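Local coordinates for ribose-phosphate pyrophosphokinase (Thermus thermophilus, PDB 5T3O), which probably makes phosphoribosyl pyrophosphate, a central precursor of nucleotide biosynthesis, by transferring the pyrophosphoryl group of ATP to ribose 5-phosphate with the help of magnesium, at residues A[50-55]-A[82-87]; A[3-8]-A[44-49]; A[219-224]-A[247-252]; A[94-99]-A[126-131]. All blocks are in the same frame, centred on the assembly; numbering follows the deposited sequence.

Contact 1 (A[50-55]-A[82-87])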
loop_
_atom_site.group_PDB
_atom_site.type_symbol
_atom_site.label_atom_id
_atom_site.label_comp_id
_atom_site.label_asym_id
_atom_site.label_seq_id
_atom_site.Cartn_x
_atom_site.Cartn_y
_atom_site.Cartn_z
ATOM N N ASP A 50 -17.088 15.538 -9.828
ATOM C CA ASP A 50 -17.138 15.329 -8.386
ATOM C C ASP A 50 -18.400 14.501 -8.164
ATOM O O ASP A 50 -19.511 15.049 -8.118
ATOM C CB ASP A 50 -17.197 16.683 -7.651
ATOM C CG ASP A 50 -17.049 16.555 -6.147
ATOM O OD1 ASP A 50 -16.583 15.512 -5.654
ATOM O OD2 ASP A 50 -17.380 17.515 -5.424
ATOM N N VAL A 51 -18.242 13.178 -8.074
ATOM C CA VAL A 51 -19.400 12.273 -8.195
ATOM C C VAL A 51 -19.804 11.748 -6.831
ATOM O O VAL A 51 -18.959 11.472 -5.993
ATOM C CB VAL A 51 -19.262 11.170 -9.310
ATOM C CG1 VAL A 51 -17.980 11.310 -10.119
ATOM C CG2 VAL A 51 -19.454 9.747 -8.787
ATOM N N PHE A 52 -21.113 11.649 -6.623
ATOM C CA PHE A 52 -21.692 11.221 -5.354
ATOM C C PHE A 52 -22.617 10.062 -5.680
ATOM O O PHE A 52 -23.450 10.174 -6.573
ATOM C CB PHE A 52 -22.458 12.374 -4.706
ATOM C CG PHE A 52 -21.576 13.487 -4.239
ATOM C CD1 PHE A 52 -21.058 14.402 -5.144
ATOM C CD2 PHE A 52 -21.242 13.609 -2.900
ATOM C CE1 PHE A 52 -20.221 15.419 -4.722
ATOM C CE2 PHE A 52 -20.405 14.627 -2.471
ATOM C CZ PHE A 52 -19.897 15.534 -3.384
ATOM N N ILE A 53 -22.418 8.933 -5.009
ATOM C CA ILE A 53 -23.184 7.726 -5.299
ATOM C C ILE A 53 -23.941 7.404 -4.033
ATOM O O ILE A 53 -23.319 7.231 -2.986
ATOM C CB ILE A 53 -22.279 6.551 -5.733
ATOM C CG1 ILE A 53 -21.548 6.900 -7.031
ATOM C CG2 ILE A 53 -23.102 5.285 -5.946
ATOM C CD1 ILE A 53 -20.288 6.091 -7.262
ATOM N N VAL A 54 -25.276 7.368 -4.145
ATOM C CA VAL A 54 -26.181 7.126 -3.020
ATOM C C VAL A 54 -26.587 5.656 -2.946
ATOM O O VAL A 54 -27.168 5.121 -3.877
ATOM C CB VAL A 54 -27.463 7.993 -3.117
ATOM C CG1 VAL A 54 -28.374 7.753 -1.922
ATOM C CG2 VAL A 54 -27.101 9.465 -3.181
ATOM N N GLN A 55 -26.288 5.017 -1.826
ATOM C CA GLN A 55 -26.726 3.646 -1.585
ATOM C C GLN A 55 -26.863 3.422 -0.104
ATOM O O GLN A 55 -25.916 3.628 0.639
ATOM C CB GLN A 55 -25.720 2.632 -2.142
ATOM C CG GLN A 55 -26.202 1.185 -2.122
ATOM C CD GLN A 55 -26.949 0.822 -3.388
ATOM O OE1 GLN A 55 -27.897 1.499 -3.775
ATOM N NE2 GLN A 55 -26.508 -0.229 -4.056
ATOM N N ARG A 82 -13.190 12.937 -8.226
ATOM C CA ARG A 82 -13.442 12.560 -6.847
ATOM C C ARG A 82 -14.722 11.735 -6.754
ATOM O O ARG A 82 -15.669 11.975 -7.501
ATOM C CB ARG A 82 -13.550 13.819 -5.987
ATOM C CG ARG A 82 -13.684 13.543 -4.501
ATOM C CD ARG A 82 -13.442 14.784 -3.654
ATOM N NE ARG A 82 -14.518 15.781 -3.745
ATOM C CZ ARG A 82 -14.594 16.871 -2.976
ATOM N NH1 ARG A 82 -15.605 17.723 -3.132
ATOM N NH2 ARG A 82 -13.670 17.121 -2.041
ATOM N N VAL A 83 -14.754 10.746 -5.861
ATOM C CA VAL A 83 -15.993 9.987 -5.653
ATOM C C VAL A 83 -16.301 9.815 -4.173
ATOM O O VAL A 83 -15.451 9.418 -3.385
ATOM C CB VAL A 83 -16.120 8.682 -6.518
ATOM C CG1 VAL A 83 -14.880 8.407 -7.332
ATOM C CG2 VAL A 83 -16.564 7.455 -5.721
ATOM N N THR A 84 -17.531 10.172 -3.821
ATOM C CA THR A 84 -18.016 10.081 -2.462
ATOM C C THR A 84 -19.066 8.988 -2.413
ATOM O O THR A 84 -19.938 8.932 -3.271
ATOM C CB THR A 84 -18.646 11.413 -2.021
ATOM O OG1 THR A 84 -17.676 12.452 -2.173
ATOM C CG2 THR A 84 -19.120 11.358 -0.557
ATOM N N ALA A 85 -18.950 8.115 -1.426
ATOM C CA ALA A 85 -19.966 7.128 -1.146
ATOM C C ALA A 85 -20.974 7.778 -0.206
ATOM O O ALA A 85 -20.691 7.999 0.971
ATOM C CB ALA A 85 -19.345 5.896 -0.508
ATOM N N VAL A 86 -22.136 8.127 -0.744
ATOM C CA VAL A 86 -23.228 8.631 0.076
ATOM C C VAL A 86 -24.011 7.421 0.597
ATOM O O VAL A 86 -24.771 6.794 -0.141
ATOM C CB VAL A 86 -24.122 9.595 -0.721
ATOM C CG1 VAL A 86 -25.291 10.072 0.129
ATOM C CG2 VAL A 86 -23.296 10.774 -1.214
ATOM N N ILE A 87 -23.777 7.083 1.858
ATOM C CA ILE A 87 -24.391 5.931 2.512
ATOM C C ILE A 87 -25.336 6.407 3.627
ATOM O O ILE A 87 -24.917 6.522 4.786
ATOM C CB ILE A 87 -23.329 4.982 3.115
ATOM C CG1 ILE A 87 -22.242 4.643 2.083
ATOM C CG2 ILE A 87 -23.986 3.697 3.609
ATOM C CD1 ILE A 87 -21.087 3.854 2.672
HETATM O O HOH W 1 -17.191 13.106 -4.531
#
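Asp50 and Arg82 pair across the start of two neighbouring parallel strands, 50-54 and 82-87, side chains alongside. Arg82 grips the carboxylate side-on: NE reaches OD1 of Asp50 at 2.8 Å, nearly straight, while NH1 of Arg82 takes OD2 of Asp50 at 2.9 Å. Both oxygens lie close to the guanidinium plane, but the two flat groups are turned 43° apart. This is the more polar, open end: Arg82 is partly exposed, its NH1 also bonds to O of Ile296, and its NH2 pairs with Glu48 of a neighbouring subunit. A water donates to OD1 of Asp50 and to O of Val51 and accepts from OG1 of Thr84; threonine suits this place, its CB packing at 3.5 Å from CD2 of Phe52.

Further along, the packing is apolar and close. CG2 of Val86 comes in at the edge of the Phe52 ring, and CG1 of Val86 meets CG2 of Val54 at 3.8 Å; branched at CB, the two valines suit an extended backbone and cover the same face of the sheet as Phe52. The backbone ladder ends with Gln55 N on Val86 O. The strands form a right-handed beta-alpha-beta crossover with helix 61-77, which covers Ile53 and Val83; helix 286-298 lies against Phe52 and Val86 on the other face, and strands 2-6 and 121-125 flank the pair.

Contact 2 (A[3-8]-A[44-49]). With SO4 (sulfate ion), chain H.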
loop_
_atom_site.group_PDB
_atom_site.type_symbol
_atom_site.label_atom_id
_atom_site.label_comp_id
_atom_site.label_asym_id
_atom_site.label_seq_id
_atom_site.Cartn_x
_atom_site.Cartn_y
_atom_site.Cartn_z
ATOM N N LEU A 3 -22.046 15.757 -10.102
ATOM C CA LEU A 3 -22.926 14.678 -10.564
ATOM C C LEU A 3 -23.397 13.822 -9.389
ATOM O O LEU A 3 -22.669 13.636 -8.415
ATOM C CB LEU A 3 -22.216 13.788 -11.577
ATOM C CG LEU A 3 -21.768 14.362 -12.929
ATOM C CD1 LEU A 3 -22.812 15.295 -13.533
ATOM C CD2 LEU A 3 -20.420 15.062 -12.833
ATOM N N ILE A 4 -24.620 13.304 -9.501
ATOM C CA ILE A 4 -25.235 12.487 -8.452
ATOM C C ILE A 4 -25.834 11.232 -9.100
ATOM O O ILE A 4 -26.409 11.291 -10.187
ATOM C CB ILE A 4 -26.250 13.306 -7.598
ATOM C CG1 ILE A 4 -27.102 12.415 -6.676
ATOM C CG2 ILE A 4 -27.151 14.177 -8.467
ATOM C CD1 ILE A 4 -26.496 12.182 -5.312
ATOM N N PHE A 5 -25.640 10.091 -8.435
ATOM C CA PHE A 5 -26.102 8.794 -8.932
ATOM C C PHE A 5 -26.673 7.989 -7.784
ATOM O O PHE A 5 -26.340 8.223 -6.623
ATOM C CB PHE A 5 -24.953 8.010 -9.564
ATOM C CG PHE A 5 -24.318 8.698 -10.732
ATOM C CD1 PHE A 5 -24.784 8.480 -12.021
ATOM C CD2 PHE A 5 -23.253 9.571 -10.544
ATOM C CE1 PHE A 5 -24.193 9.119 -13.104
ATOM C CE2 PHE A 5 -22.662 10.210 -11.621
ATOM C CZ PHE A 5 -23.129 9.980 -12.902
ATOM N N SER A 6 -27.535 7.040 -8.125
ATOM C CA SER A 6 -28.141 6.151 -7.149
ATOM C C SER A 6 -27.916 4.705 -7.563
ATOM O O SER A 6 -27.880 4.385 -8.754
ATOM C CB SER A 6 -29.648 6.417 -7.066
ATOM O OG SER A 6 -30.267 5.589 -6.087
ATOM N N GLY A 7 -27.782 3.827 -6.579
ATOM C CA GLY A 7 -27.980 2.403 -6.830
ATOM C C GLY A 7 -29.476 2.098 -6.883
ATOM O O GLY A 7 -30.292 2.964 -7.239
ATOM N N GLN A 8 -29.830 0.868 -6.521
ATOM C CA GLN A 8 -31.224 0.409 -6.488
ATOM C C GLN A 8 -31.840 0.429 -5.082
ATOM O O GLN A 8 -33.024 0.125 -4.937
ATOM C CB GLN A 8 -31.308 -1.013 -7.055
ATOM C CG GLN A 8 -30.896 -1.118 -8.517
ATOM C CD GLN A 8 -31.090 -2.504 -9.130
ATOM O OE1 GLN A 8 -31.029 -2.649 -10.351
ATOM N NE2 GLN A 8 -31.324 -3.525 -8.300
ATOM N N GLU A 44 -23.611 8.511 -19.243
ATOM C CA GLU A 44 -22.959 9.798 -19.524
ATOM C C GLU A 44 -21.510 9.818 -19.020
ATOM O O GLU A 44 -21.151 9.060 -18.120
ATOM C CB GLU A 44 -23.754 10.934 -18.844
ATOM C CG GLU A 44 -23.597 11.026 -17.314
ATOM C CD GLU A 44 -24.776 11.697 -16.607
ATOM O OE1 GLU A 44 -25.929 11.257 -16.817
ATOM O OE2 GLU A 44 -24.552 12.649 -15.817
ATOM N N SER A 45 -20.699 10.711 -19.578
ATOM C CA SER A 45 -19.338 10.928 -19.099
ATOM C C SER A 45 -19.350 11.460 -17.662
ATOM O O SER A 45 -20.180 12.296 -17.319
ATOM C CB SER A 45 -18.599 11.904 -20.019
ATOM O OG SER A 45 -17.257 12.102 -19.602
ATOM N N LEU A 46 -18.455 10.933 -16.820
ATOM C CA LEU A 46 -18.220 11.458 -15.471
ATOM C C LEU A 46 -16.833 12.094 -15.385
ATOM O O LEU A 46 -16.343 12.343 -14.286
ATOM C CB LEU A 46 -18.248 10.349 -14.406
ATOM C CG LEU A 46 -19.289 9.241 -14.296
ATOM C CD1 LEU A 46 -19.114 8.221 -15.406
ATOM C CD2 LEU A 46 -19.131 8.572 -12.938
ATOM N N ARG A 47 -16.186 12.335 -16.521
ATOM C CA ARG A 47 -14.755 12.634 -16.518
ATOM C C ARG A 47 -14.471 13.946 -15.805
ATOM O O ARG A 47 -15.102 14.957 -16.096
ATOM C CB ARG A 47 -14.206 12.681 -17.934
ATOM C CG ARG A 47 -12.694 12.811 -18.010
ATOM C CD ARG A 47 -12.232 12.695 -19.444
ATOM N NE ARG A 47 -12.310 11.324 -19.936
ATOM C CZ ARG A 47 -11.298 10.451 -20.017
ATOM N NH1 ARG A 47 -10.057 10.776 -19.635
ATOM N NH2 ARG A 47 -11.536 9.221 -20.493
ATOM N N GLU A 48 -13.526 13.892 -14.867
ATOM C CA GLU A 48 -13.166 15.002 -13.981
ATOM C C GLU A 48 -14.328 15.537 -13.131
ATOM O O GLU A 48 -14.262 16.657 -12.623
ATOM C CB GLU A 48 -12.461 16.139 -14.766
ATOM C CG GLU A 48 -11.150 15.734 -15.448
ATOM C CD GLU A 48 -10.142 15.087 -14.500
ATOM O OE1 GLU A 48 -9.747 13.913 -14.740
ATOM O OE2 GLU A 48 -9.761 15.737 -13.499
ATOM N N GLY A 49 -15.361 14.716 -12.929
ATOM C CA GLY A 49 -16.511 15.108 -12.129
ATOM C C GLY A 49 -16.280 14.870 -10.653
ATOM O O GLY A 49 -15.391 14.100 -10.272
HETATM S S SO4 H . -15.455 9.584 -21.374
HETATM O O1 SO4 H . -15.129 10.747 -20.535
HETATM O O2 SO4 H . -16.570 9.933 -22.288
HETATM O O3 SO4 H . -14.277 9.188 -22.174
HETATM O O4 SO4 H . -15.894 8.494 -20.482
#
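Leu3 and Phe5, on strand 2-6, the outermost within this chain of the N-terminal parallel sheet, pack against the loop 44-49, whose type II beta turn from Leu46 to Gly49 leads into strand 50-54. Leu3 can be followed outward. Its CB points toward the loop, and CG stands anti to the carbonyl carbon (chi1 -64°), from where the two methyls part: CD1 lies 3.9 Å from OE2 of Glu44, and CD2 rests 4.0 Å from CA of Gly49. Glycine suits that place, because a CB there would run into CD2. The Leu3 and Glu44 side chains point in opposite directions, and the leucine methyl meets the carboxylate by van der Waals packing, while OE1 of Glu44 is held by the backbone N of Lys27.

Phe5 continues the apolar patch inward. The Leu46 side chain crosses it at a slant, its CD2 4.1 Å from CE2 of Phe5; the bulky leucine also packs on Val51 and on Ala75 of helix 61-77. Arg47 and Glu48 turn toward a neighbouring subunit, where Arg47 forms a salt bridge with Asp141; a sulfate, probably from the crystallisation liquor, is also held by Ser301 of that subunit and Arg102 of another. Ser45 OG accepts from Arg47 N in an ST turn and donates to sulfate O1 at 2.7 Å, the same oxygen that Arg47 NE reaches at 2.9 Å.

Contact 3 (A[219-224]-A[247-252]). With SO4 (sulfate ion), chain F.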
loop_
_atom_site.group_PDB
_atom_site.type_symbol
_atom_site.label_atom_id
_atom_site.label_comp_id
_atom_site.label_asym_id
_atom_site.label_seq_id
_atom_site.Cartn_x
_atom_site.Cartn_y
_atom_site.Cartn_z
ATOM N N GLU A 219 -31.762 3.369 15.415
ATOM C CA GLU A 219 -32.481 2.605 14.395
ATOM C C GLU A 219 -33.535 1.661 14.981
ATOM O O GLU A 219 -33.458 1.273 16.149
ATOM C CB GLU A 219 -31.491 1.788 13.560
ATOM C CG GLU A 219 -30.730 0.705 14.315
ATOM C CD GLU A 219 -30.075 -0.294 13.375
ATOM O OE1 GLU A 219 -30.601 -1.422 13.241
ATOM O OE2 GLU A 219 -29.045 0.055 12.758
ATOM N N ILE A 220 -34.497 1.285 14.140
ATOM C CA ILE A 220 -35.510 0.282 14.481
ATOM C C ILE A 220 -35.458 -0.826 13.421
ATOM O O ILE A 220 -35.852 -0.606 12.272
ATOM C CB ILE A 220 -36.926 0.910 14.547
ATOM C CG1 ILE A 220 -36.968 2.065 15.562
ATOM C CG2 ILE A 220 -37.962 -0.143 14.928
ATOM C CD1 ILE A 220 -38.116 3.033 15.349
ATOM N N SER A 221 -34.973 -2.004 13.815
ATOM C CA SER A 221 -34.853 -3.156 12.910
ATOM C C SER A 221 -36.045 -4.094 13.076
ATOM O O SER A 221 -36.983 -4.029 12.279
ATOM C CB SER A 221 -33.515 -3.895 13.108
ATOM O OG SER A 221 -32.486 -3.321 12.321
ATOM N N THR A 222 -36.007 -4.953 14.098
ATOM C CA THR A 222 -37.125 -5.864 14.411
ATOM C C THR A 222 -38.203 -5.200 15.275
ATOM O O THR A 222 -39.290 -5.764 15.440
ATOM C CB THR A 222 -36.655 -7.162 15.120
ATOM O OG1 THR A 222 -36.062 -6.861 16.391
ATOM C CG2 THR A 222 -35.664 -7.927 14.259
ATOM N N ALA A 223 -37.890 -4.022 15.828
ATOM C CA ALA A 223 -38.774 -3.270 16.730
ATOM C C ALA A 223 -38.997 -3.953 18.081
ATOM O O ALA A 223 -39.936 -3.603 18.798
ATOM C CB ALA A 223 -40.107 -2.939 16.055
ATOM N N GLY A 224 -38.122 -4.896 18.437
ATOM C CA GLY A 224 -38.178 -5.561 19.731
ATOM C C GLY A 224 -37.794 -4.565 20.801
ATOM O O GLY A 224 -38.548 -4.346 21.748
ATOM N N HIS A 247 -33.035 5.637 11.534
ATOM C CA HIS A 247 -33.129 4.601 10.498
ATOM C C HIS A 247 -34.372 3.713 10.633
ATOM O O HIS A 247 -34.464 2.882 11.542
ATOM C CB HIS A 247 -31.857 3.758 10.499
ATOM C CG HIS A 247 -30.607 4.572 10.370
ATOM N ND1 HIS A 247 -30.351 5.363 9.273
ATOM C CD2 HIS A 247 -29.549 4.725 11.200
ATOM C CE1 HIS A 247 -29.188 5.964 9.430
ATOM N NE2 HIS A 247 -28.682 5.597 10.591
ATOM N N GLY A 248 -35.316 3.903 9.711
ATOM C CA GLY A 248 -36.543 3.114 9.664
ATOM C C GLY A 248 -36.321 1.856 8.857
ATOM O O GLY A 248 -36.754 1.775 7.706
ATOM N N VAL A 249 -35.656 0.873 9.468
ATOM C CA VAL A 249 -35.241 -0.348 8.751
ATOM C C VAL A 249 -36.479 -1.215 8.538
ATOM O O VAL A 249 -36.811 -1.562 7.400
ATOM C CB VAL A 249 -34.131 -1.151 9.486
ATOM C CG1 VAL A 249 -33.596 -2.269 8.591
ATOM C CG2 VAL A 249 -32.984 -0.246 9.929
ATOM N N TYR A 250 -37.158 -1.528 9.643
ATOM C CA TYR A 250 -38.478 -2.176 9.636
ATOM C C TYR A 250 -38.481 -3.511 8.889
ATOM O O TYR A 250 -38.924 -3.598 7.735
ATOM C CB TYR A 250 -39.557 -1.229 9.071
ATOM C CG TYR A 250 -39.749 0.097 9.812
ATOM C CD1 TYR A 250 -39.692 0.173 11.209
ATOM C CD2 TYR A 250 -40.022 1.276 9.105
ATOM C CE1 TYR A 250 -39.877 1.380 11.874
ATOM C CE2 TYR A 250 -40.213 2.488 9.765
ATOM C CZ TYR A 250 -40.140 2.534 11.150
ATOM O OH TYR A 250 -40.329 3.725 11.819
ATOM N N VAL A 251 -37.978 -4.538 9.571
ATOM C CA VAL A 251 -37.873 -5.892 9.018
ATOM C C VAL A 251 -38.347 -6.928 10.030
ATOM O O VAL A 251 -38.477 -6.634 11.222
ATOM C CB VAL A 251 -36.420 -6.235 8.591
ATOM C CG1 VAL A 251 -35.994 -5.374 7.409
ATOM C CG2 VAL A 251 -35.443 -6.089 9.757
ATOM N N GLY A 252 -38.576 -8.147 9.541
ATOM C CA GLY A 252 -39.016 -9.261 10.378
ATOM C C GLY A 252 -40.406 -8.991 10.939
ATOM O O GLY A 252 -41.315 -8.667 10.172
HETATM S S SO4 F . -34.275 -4.030 17.219
HETATM O O1 SO4 F . -34.693 -2.810 16.490
HETATM O O2 SO4 F . -35.356 -4.411 18.154
HETATM O O3 SO4 F . -33.032 -3.831 18.003
HETATM O O4 SO4 F . -34.054 -5.113 16.234
#
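Ile220 and Tyr250 meet where two parallel segments run on beyond their short strands: CG2 of Ile220 lies 3.9 Å from CE1 of Tyr250, and O of Ile220 takes the N-H of Tyr250 in the carbonyl plane at 3.1 Å. Beside them Ile220 N bonds to His247 O, and Val251 N to Ser221 O. Gly248, the centre of an inverse gamma turn, sets its CA over one face of the Tyr250 ring, toward the rim. Val249 packs its CG2 against Ser221 OG, which donates to OE1 of Glu219 at 2.8 Å. In the next shell Tyr89 holds OE2 of Glu219, while Thr126 and Thr271 hold the His247 ring. Segment 219-224 follows Asp217, predicted to bind ribose 5-phosphate, and wraps a sulfate, probably from the crystallisation liquor: Ser221 N reaches O1 at 2.8 Å, and both N and OG1 of Thr222 reach O4. Backbone N-H groups, a hydroxyl and the following helix start suggest a pocket suited to a phosphate, consistent with the phosphoribosyl-binding loop of this fold.

Contact 4 (A[94-99]-A[126-131]). With ADP (adenosine-5'-diphosphate), chain D.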
loop_
_atom_site.group_PDB
_atom_site.type_symbol
_atom_site.label_atom_id
_atom_site.label_comp_id
_atom_site.label_asym_id
_atom_site.label_seq_id
_atom_site.Cartn_x
_atom_site.Cartn_y
_atom_site.Cartn_z
ATOM N N ARG A 94 -23.266 -1.719 13.039
ATOM C CA ARG A 94 -23.518 -2.608 14.194
ATOM C C ARG A 94 -22.476 -3.721 14.411
ATOM O O ARG A 94 -22.377 -4.258 15.516
ATOM C CB ARG A 94 -24.907 -3.243 14.075
ATOM C CG ARG A 94 -26.052 -2.243 14.122
ATOM C CD ARG A 94 -27.391 -2.919 13.884
ATOM N NE ARG A 94 -27.707 -3.876 14.945
ATOM C CZ ARG A 94 -28.831 -4.589 15.028
ATOM N NH1 ARG A 94 -29.789 -4.468 14.111
ATOM N NH2 ARG A 94 -28.991 -5.440 16.040
ATOM N N SER A 95 -21.724 -4.089 13.371
ATOM C CA SER A 95 -20.622 -5.060 13.503
ATOM C C SER A 95 -19.307 -4.315 13.746
ATOM O O SER A 95 -18.420 -4.281 12.879
ATOM C CB SER A 95 -20.527 -5.943 12.249
ATOM O OG SER A 95 -21.772 -6.538 11.925
ATOM N N ASP A 96 -19.185 -3.737 14.943
ATOM C CA ASP A 96 -18.074 -2.832 15.292
ATOM C C ASP A 96 -17.171 -3.322 16.417
ATOM O O ASP A 96 -16.185 -2.666 16.744
ATOM C CB ASP A 96 -18.614 -1.428 15.626
ATOM C CG ASP A 96 -19.618 -1.421 16.793
ATOM O OD1 ASP A 96 -20.255 -2.470 17.067
ATOM O OD2 ASP A 96 -19.773 -0.356 17.423
ATOM N N LYS A 97 -17.489 -4.475 16.996
ATOM C CA LYS A 97 -16.735 -5.015 18.125
ATOM C C LYS A 97 -16.429 -6.459 17.808
ATOM O O LYS A 97 -17.141 -7.100 17.034
ATOM C CB LYS A 97 -17.551 -4.994 19.434
ATOM C CG LYS A 97 -18.457 -3.793 19.658
ATOM C CD LYS A 97 -19.518 -4.061 20.732
ATOM C CE LYS A 97 -20.772 -3.224 20.516
ATOM N NZ LYS A 97 -21.619 -3.692 19.380
ATOM N N LYS A 98 -15.393 -6.974 18.444
ATOM C CA LYS A 98 -15.119 -8.394 18.422
ATOM C C LYS A 98 -15.654 -8.986 19.740
ATOM O O LYS A 98 -14.891 -9.372 20.623
ATOM C CB LYS A 98 -13.621 -8.646 18.201
ATOM C CG LYS A 98 -13.345 -9.897 17.384
ATOM C CD LYS A 98 -11.874 -10.055 17.056
ATOM C CE LYS A 98 -11.666 -11.251 16.146
ATOM N NZ LYS A 98 -10.257 -11.718 16.187
ATOM N N ASP A 99 -16.983 -9.022 19.854
ATOM C CA ASP A 99 -17.664 -9.531 21.062
ATOM C C ASP A 99 -17.703 -11.072 21.132
ATOM O O ASP A 99 -17.897 -11.635 22.212
ATOM C CB ASP A 99 -19.074 -8.913 21.249
ATOM C CG ASP A 99 -19.967 -9.027 20.010
ATOM O OD1 ASP A 99 -19.620 -9.747 19.053
ATOM O OD2 ASP A 99 -21.029 -8.371 19.988
ATOM N N THR A 126 -26.045 9.253 11.188
ATOM C CA THR A 126 -26.288 8.474 12.419
ATOM C C THR A 126 -25.745 7.031 12.385
ATOM O O THR A 126 -26.492 6.066 12.174
ATOM C CB THR A 126 -27.799 8.463 12.807
ATOM O OG1 THR A 126 -28.342 9.785 12.725
ATOM C CG2 THR A 126 -27.990 7.947 14.226
ATOM N N LEU A 127 -24.437 6.913 12.590
ATOM C CA LEU A 127 -23.764 5.632 12.717
ATOM C C LEU A 127 -24.041 5.057 14.097
ATOM O O LEU A 127 -24.112 5.799 15.077
ATOM C CB LEU A 127 -22.256 5.796 12.501
ATOM C CG LEU A 127 -21.816 6.311 11.127
ATOM C CD1 LEU A 127 -20.360 6.754 11.158
ATOM C CD2 LEU A 127 -22.034 5.254 10.058
ATOM N N HIS A 128 -24.185 3.732 14.162
ATOM C CA HIS A 128 -24.522 3.004 15.398
ATOM C C HIS A 128 -23.649 3.357 16.606
ATOM O O HIS A 128 -24.145 3.417 17.735
ATOM C CB HIS A 128 -24.463 1.488 15.139
ATOM C CG HIS A 128 -24.671 0.652 16.364
ATOM N ND1 HIS A 128 -25.909 0.477 16.945
ATOM C CD2 HIS A 128 -23.793 -0.042 17.128
ATOM C CE1 HIS A 128 -25.785 -0.295 18.010
ATOM N NE2 HIS A 128 -24.512 -0.623 18.143
ATOM N N SER A 129 -22.353 3.558 16.371
ATOM C CA SER A 129 -21.427 4.032 17.408
ATOM C C SER A 129 -20.464 5.060 16.809
ATOM O O SER A 129 -20.153 4.981 15.619
ATOM C CB SER A 129 -20.643 2.864 18.002
ATOM O OG SER A 129 -19.780 2.290 17.035
ATOM N N PRO A 130 -19.980 6.018 17.629
ATOM C CA PRO A 130 -19.057 7.052 17.124
ATOM C C PRO A 130 -17.645 6.533 16.762
ATOM O O PRO A 130 -16.923 7.189 16.011
ATOM C CB PRO A 130 -19.001 8.066 18.270
ATOM C CG PRO A 130 -19.293 7.267 19.496
ATOM C CD PRO A 130 -20.239 6.176 19.075
ATOM N N GLN A 131 -17.275 5.358 17.271
ATOM C CA GLN A 131 -15.997 4.728 16.932
ATOM C C GLN A 131 -15.895 4.231 15.472
ATOM O O GLN A 131 -14.791 4.054 14.978
ATOM C CB GLN A 131 -15.680 3.583 17.898
ATOM C CG GLN A 131 -15.369 4.019 19.330
ATOM C CD GLN A 131 -16.596 4.172 20.228
ATOM O OE1 GLN A 131 -17.743 4.061 19.783
ATOM N NE2 GLN A 131 -16.349 4.444 21.505
HETATM P PB ADP D . -25.472 -2.582 20.930
HETATM O O1B ADP D . -24.438 -1.531 20.606
HETATM O O2B ADP D . -26.351 -2.988 19.767
HETATM O O3B ADP D . -26.220 -2.321 22.216
HETATM P PA ADP D . -25.132 -5.360 21.364
HETATM O O1A ADP D . -26.487 -5.285 22.020
HETATM O O2A ADP D . -24.051 -6.207 22.000
HETATM O O3A ADP D . -24.545 -3.863 21.244
HETATM O "O5'" ADP D . -25.373 -5.786 19.819
HETATM C "C5'" ADP D . -24.419 -6.515 19.037
HETATM C "C4'" ADP D . -24.931 -7.928 18.763
HETATM O "O4'" ADP D . -25.846 -7.871 17.667
HETATM C "C3'" ADP D . -23.838 -8.928 18.385
HETATM O "O3'" ADP D . -23.440 -9.764 19.477
HETATM C "C2'" ADP D . -24.442 -9.746 17.262
HETATM O "O2'" ADP D . -25.061 -10.953 17.737
HETATM C "C1'" ADP D . -25.477 -8.805 16.654
HETATM N N9 ADP D . -24.951 -8.073 15.469
HETATM C C8 ADP D . -23.657 -7.763 15.184
HETATM N N7 ADP D . -23.565 -7.105 14.006
HETATM C C5 ADP D . -24.811 -6.983 13.515
HETATM C C6 ADP D . -25.424 -6.389 12.311
HETATM N N6 ADP D . -24.647 -5.789 11.398
HETATM N N1 ADP D . -26.770 -6.453 12.153
HETATM C C2 ADP D . -27.552 -7.053 13.083
HETATM N N3 ADP D . -27.050 -7.617 14.206
HETATM C C4 ADP D . -25.722 -7.613 14.480
#
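The ADP pocket is lined here by two loops, 94-99 and 126-131, which meet through Arg94 and His128. CG of Arg94 lies over one face of the His128 ring, a CH-pi contact 4.1 Å from the centroid. The arginine chain then bends at chi3 (64°) to lay its guanidinium nearly parallel to the adenine, over its C2 and N3 side, with CZ of Arg94 3.4 Å from ADP C2. Its long, partly apolar chain serves imidazole and base at once. NE2 of His128 gives its N-H to ADP O1B at 2.6 Å, with the phosphate at the ring's edge, and ND1 is held by Asp218. His128 is also predicted to bind magnesium. Both loops follow neighbouring strands, 82-87 and 121-125, of the parallel sheet in the N-terminal PRTase-like domain. Ser95 OG donates to the base at N7 (2.8 Å), and Asp99 OD2 accepts from the ribose O3' at 2.8 Å. Asp96 ties the loops together: OD2 receives Ser129 OG at 2.7 Å on the anti side, and OD1 pairs with Lys97 NZ at 3.0 Å. Gln131 of a neighbouring subunit also donates to OD2 of Asp96, and Asn35 of another bonds to the ADP.

How the contacts relate
Contacts 1 and 2 share the N-terminal parallel sheet, with centres 8 Å apart, and join through strands 2-6 and 50-54: Val54 N lies 2.8 Å from Phe5 O. Contact 4 is carried by loops that follow strand 82-87 of contact 1 and its neighbour 121-125, about 22 Å from contact 1 between centres. Contact 3 belongs to the C-terminal half, about 25 Å from contact 1 between centres, but touches contact 4: His247 NE2 lies 2.7 Å from Thr126 O. Along the chain the order is 2, 1, 4, 3. The nucleotide pocket and sulfate-binding loop thus meet between the two halves, whereas contacts 1 and 2 pack the far part of the sheet whose strands carry the pocket loops.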